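Local structure of 2'-deoxycytidine 5'-triphosphate deaminase (Agrobacterium tumefaciens, 2R9Q) at residues S99-A110 with D134-L144. The protein probably deaminates dCTP to dUTP, supplying a precursor for thymidine nucleotide synthesis. Residues are numbered along the deposited sequence; the frame is centred on the assembly and turned at random.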
loop_
_atom_site.group_PDB
_atom_site.type_symbol
_atom_site.label_atom_id
_atom_site.label_comp_id
_atom_site.label_asym_id
_atom_site.label_seq_id
_atom_site.Cartn_x
_atom_site.Cartn_y
_atom_site.Cartn_z
ATOM N N SER B 99 5.578 20.263 31.998
ATOM C CA SER B 99 4.243 20.138 32.592
ATOM C C SER B 99 3.723 21.513 32.999
ATOM O O SER B 99 4.477 22.498 33.025
ATOM C CB SER B 99 4.163 19.070 33.731
ATOM O OG SER B 99 4.795 19.411 34.953
ATOM N N LEU B 100 2.418 21.569 33.251
ATOM C CA LEU B 100 1.733 22.838 33.422
ATOM C C LEU B 100 0.968 22.967 34.751
ATOM O O LEU B 100 0.500 21.987 35.315
ATOM C CB LEU B 100 0.795 23.096 32.234
ATOM C CG LEU B 100 1.416 23.209 30.833
ATOM C CD1 LEU B 100 0.300 23.221 29.798
ATOM C CD2 LEU B 100 2.351 24.449 30.682
ATOM N N ALA B 101 0.926 24.205 35.243
ATOM C CA ALA B 101 -0.035 24.683 36.237
ATOM C C ALA B 101 -0.445 26.109 35.784
ATOM O O ALA B 101 0.077 27.118 36.244
ATOM C CB ALA B 101 0.580 24.677 37.612
ATOM N N LEU B 102 -1.362 26.163 34.826
ATOM C CA LEU B 102 -1.774 27.408 34.175
ATOM C C LEU B 102 -2.715 28.305 35.025
ATOM O O LEU B 102 -3.663 27.810 35.648
ATOM C CB LEU B 102 -2.459 27.081 32.839
ATOM C CG LEU B 102 -1.679 27.260 31.522
ATOM C CD1 LEU B 102 -0.215 26.895 31.642
ATOM C CD2 LEU B 102 -2.382 26.465 30.413
ATOM N N PRO B 103 -2.463 29.632 35.032
ATOM C CA PRO B 103 -3.455 30.608 35.514
ATOM C C PRO B 103 -4.826 30.378 34.871
ATOM O O PRO B 103 -4.883 30.113 33.672
ATOM C CB PRO B 103 -2.884 31.952 35.048
ATOM C CG PRO B 103 -1.415 31.732 34.935
ATOM C CD PRO B 103 -1.219 30.276 34.586
ATOM N N ALA B 104 -5.908 30.499 35.643
ATOM C CA ALA B 104 -7.265 30.154 35.187
ATOM C C ALA B 104 -7.786 30.924 33.954
ATOM O O ALA B 104 -8.740 30.476 33.304
ATOM C CB ALA B 104 -8.267 30.281 36.348
ATOM N N ASP B 105 -7.170 32.072 33.653
ATOM C CA ASP B 105 -7.479 32.853 32.426
ATOM C C ASP B 105 -6.599 32.510 31.195
ATOM O O ASP B 105 -6.807 33.039 30.098
ATOM C CB ASP B 105 -7.429 34.369 32.720
ATOM C CG ASP B 105 -6.025 34.880 33.080
ATOM O OD1 ASP B 105 -5.271 34.210 33.829
ATOM O OD2 ASP B 105 -5.685 35.992 32.623
ATOM N N MET B 106 -5.624 31.627 31.411
ATOM C CA MET B 106 -4.621 31.263 30.427
ATOM C C MET B 106 -4.893 29.857 29.909
ATOM O O MET B 106 -5.057 28.914 30.685
ATOM C CB MET B 106 -3.218 31.332 31.042
ATOM C CG MET B 106 -2.077 31.180 30.044
ATOM S SD MET B 106 -0.430 31.246 30.771
ATOM C CE MET B 106 -0.461 32.911 31.495
ATOM N N SER B 107 -4.964 29.763 28.585
ATOM C CA SER B 107 -5.069 28.505 27.861
ATOM C C SER B 107 -3.876 28.318 26.916
ATOM O O SER B 107 -3.010 29.181 26.812
ATOM C CB SER B 107 -6.388 28.455 27.073
ATOM O OG SER B 107 -6.368 29.302 25.943
ATOM N N ALA B 108 -3.816 27.173 26.249
ATOM C CA ALA B 108 -2.811 26.975 25.218
ATOM C C ALA B 108 -3.226 26.019 24.092
ATOM O O ALA B 108 -4.131 25.216 24.240
ATOM C CB ALA B 108 -1.472 26.587 25.837
ATOM N N SER B 109 -2.568 26.167 22.945
ATOM C CA SER B 109 -2.672 25.196 21.853
ATOM C C SER B 109 -1.268 24.674 21.365
ATOM O O SER B 109 -0.253 25.277 21.623
ATOM C CB SER B 109 -3.524 25.781 20.720
ATOM O OG SER B 109 -2.875 26.827 20.041
ATOM N N ALA B 110 -1.256 23.537 20.676
ATOM C CA ALA B 110 -0.029 22.906 20.172
ATOM C C ALA B 110 -0.091 22.654 18.656
ATOM O O ALA B 110 -1.164 22.444 18.078
ATOM C CB ALA B 110 0.266 21.620 20.934
ATOM N N ASP B 134 -4.216 18.715 21.101
ATOM C CA ASP B 134 -3.511 19.963 20.816
ATOM C C ASP B 134 -4.143 21.231 21.434
ATOM O O ASP B 134 -3.760 22.347 21.097
ATOM C CB ASP B 134 -3.340 20.151 19.307
ATOM C CG ASP B 134 -2.514 19.042 18.637
ATOM O OD1 ASP B 134 -1.701 18.376 19.290
ATOM O OD2 ASP B 134 -2.665 18.862 17.418
ATOM N N LYS B 135 -5.089 21.030 22.350
ATOM C CA LYS B 135 -5.730 22.097 23.092
ATOM C C LYS B 135 -5.563 21.830 24.592
ATOM O O LYS B 135 -5.895 20.755 25.098
ATOM C CB LYS B 135 -7.217 22.239 22.716
ATOM C CG LYS B 135 -7.469 22.581 21.249
ATOM C CD LYS B 135 -6.975 23.974 20.897
ATOM C CE LYS B 135 -6.534 24.089 19.405
ATOM N NZ LYS B 135 -5.215 23.409 19.083
ATOM N N ILE B 136 -4.992 22.820 25.268
ATOM C CA ILE B 136 -4.828 22.829 26.694
ATOM C C ILE B 136 -5.902 23.804 27.245
ATOM O O ILE B 136 -5.939 24.989 26.871
ATOM C CB ILE B 136 -3.403 23.254 27.080
ATOM C CG1 ILE B 136 -2.367 22.323 26.439
ATOM C CG2 ILE B 136 -3.209 23.218 28.597
ATOM C CD1 ILE B 136 -2.087 22.539 24.989
ATOM N N PRO B 137 -6.809 23.298 28.108
ATOM C CA PRO B 137 -7.878 24.172 28.626
ATOM C C PRO B 137 -7.353 25.314 29.491
ATOM O O PRO B 137 -6.246 25.236 29.994
ATOM C CB PRO B 137 -8.751 23.230 29.444
ATOM C CG PRO B 137 -8.326 21.854 29.071
ATOM C CD PRO B 137 -6.917 21.932 28.644
ATOM N N ALA B 138 -8.149 26.378 29.592
ATOM C CA ALA B 138 -7.873 27.495 30.488
ATOM C C ALA B 138 -7.668 26.926 31.869
ATOM O O ALA B 138 -8.510 26.194 32.352
ATOM C CB ALA B 138 -8.994 28.536 30.478
ATOM N N GLY B 139 -6.507 27.206 32.450
ATOM C CA GLY B 139 -6.214 26.828 33.820
ATOM C C GLY B 139 -5.687 25.429 34.048
ATOM O O GLY B 139 -5.621 24.990 35.181
ATOM N N TYR B 140 -5.264 24.752 32.980
ATOM C CA TYR B 140 -4.875 23.352 33.046
ATOM C C TYR B 140 -3.647 23.143 33.934
ATOM O O TYR B 140 -2.613 23.807 33.781
ATOM C CB TYR B 140 -4.619 22.776 31.626
ATOM C CG TYR B 140 -4.138 21.315 31.604
ATOM C CD1 TYR B 140 -5.043 20.260 31.736
ATOM C CD2 TYR B 140 -2.772 21.001 31.444
ATOM C CE1 TYR B 140 -4.595 18.941 31.740
ATOM C CE2 TYR B 140 -2.327 19.703 31.445
ATOM C CZ TYR B 140 -3.233 18.669 31.592
ATOM O OH TYR B 140 -2.793 17.350 31.591
ATOM N N THR B 141 -3.806 22.194 34.855
ATOM C CA THR B 141 -2.751 21.657 35.687
ATOM C C THR B 141 -2.590 20.221 35.309
ATOM O O THR B 141 -3.572 19.453 35.366
ATOM C CB THR B 141 -3.099 21.691 37.175
ATOM O OG1 THR B 141 -3.272 23.046 37.567
ATOM C CG2 THR B 141 -1.993 21.052 38.034
ATOM N N GLY B 142 -1.353 19.850 34.954
ATOM C CA GLY B 142 -1.057 18.478 34.602
ATOM C C GLY B 142 0.135 18.228 33.699
ATOM O O GLY B 142 0.875 19.142 33.329
ATOM N N PRO B 143 0.326 16.952 33.348
ATOM C CA PRO B 143 1.366 16.534 32.435
ATOM C C PRO B 143 0.955 16.712 30.983
ATOM O O PRO B 143 -0.211 16.944 30.692
ATOM C CB PRO B 143 1.530 15.058 32.772
ATOM C CG PRO B 143 0.192 14.654 33.136
ATOM C CD PRO B 143 -0.442 15.799 33.839
ATOM N N LEU B 144 1.949 16.626 30.093
ATOM C CA LEU B 144 1.729 16.653 28.652
ATOM C C LEU B 144 2.338 15.399 28.008
ATOM O O LEU B 144 3.350 14.856 28.476
ATOM C CB LEU B 144 2.316 17.930 28.028
ATOM C CG LEU B 144 1.791 19.317 28.426
ATOM C CD1 LEU B 144 2.743 20.438 27.910
ATOM C CD2 LEU B 144 0.346 19.579 27.971
HETATM O O HOH W 1 -3.522 23.621 17.280
#
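Ile136 meets Leu100 and Leu102 in the apolar centre, crossing each at about a right angle. A chi1 of -58° sets its CG1 beside the backbone N and leaves CG2 anti to it, which carries CG2 to the two leucines, 3.7 Å from Leu100 CD1 and also touching Leu102 CD2, while its CB lies over Ala108 CB. Leu100 CD1 further meets Leu144 CD2 and reaches the edge of the Tyr140 ring, 4.1 Å from Tyr140 CD2. That ring is tethered at its far end, where Tyr140 OH donates to Pro143 O in the carbonyl plane; Asp128 N also bonds this hydroxyl.

Two antiparallel ladders hold the core, one on each sheet of the dUTPase-like N-terminal domain: Leu100 with Gly142, and Ala108 with Ile136. Between them both segments turn, type I from Pro103 to Met106 and type II from Pro137 to Tyr140. The turns press together with Gly139 CA 3.7 Å from Ala104 CA, and Gly139 N bonds Met106 O at 2.9 Å.

At the polar edge, Asp134 O accepts from opposite faces of its plane: Ala110 N at 2.8 Å and Lys135 NZ at 2.7 Å. Bends at chi2 (-67°) and chi4 (-74°) curl the lysine over Ser109, bringing Lys135 NZ 3.3 Å from Ser109 CB; the serine OG bonds Arg169 NH1.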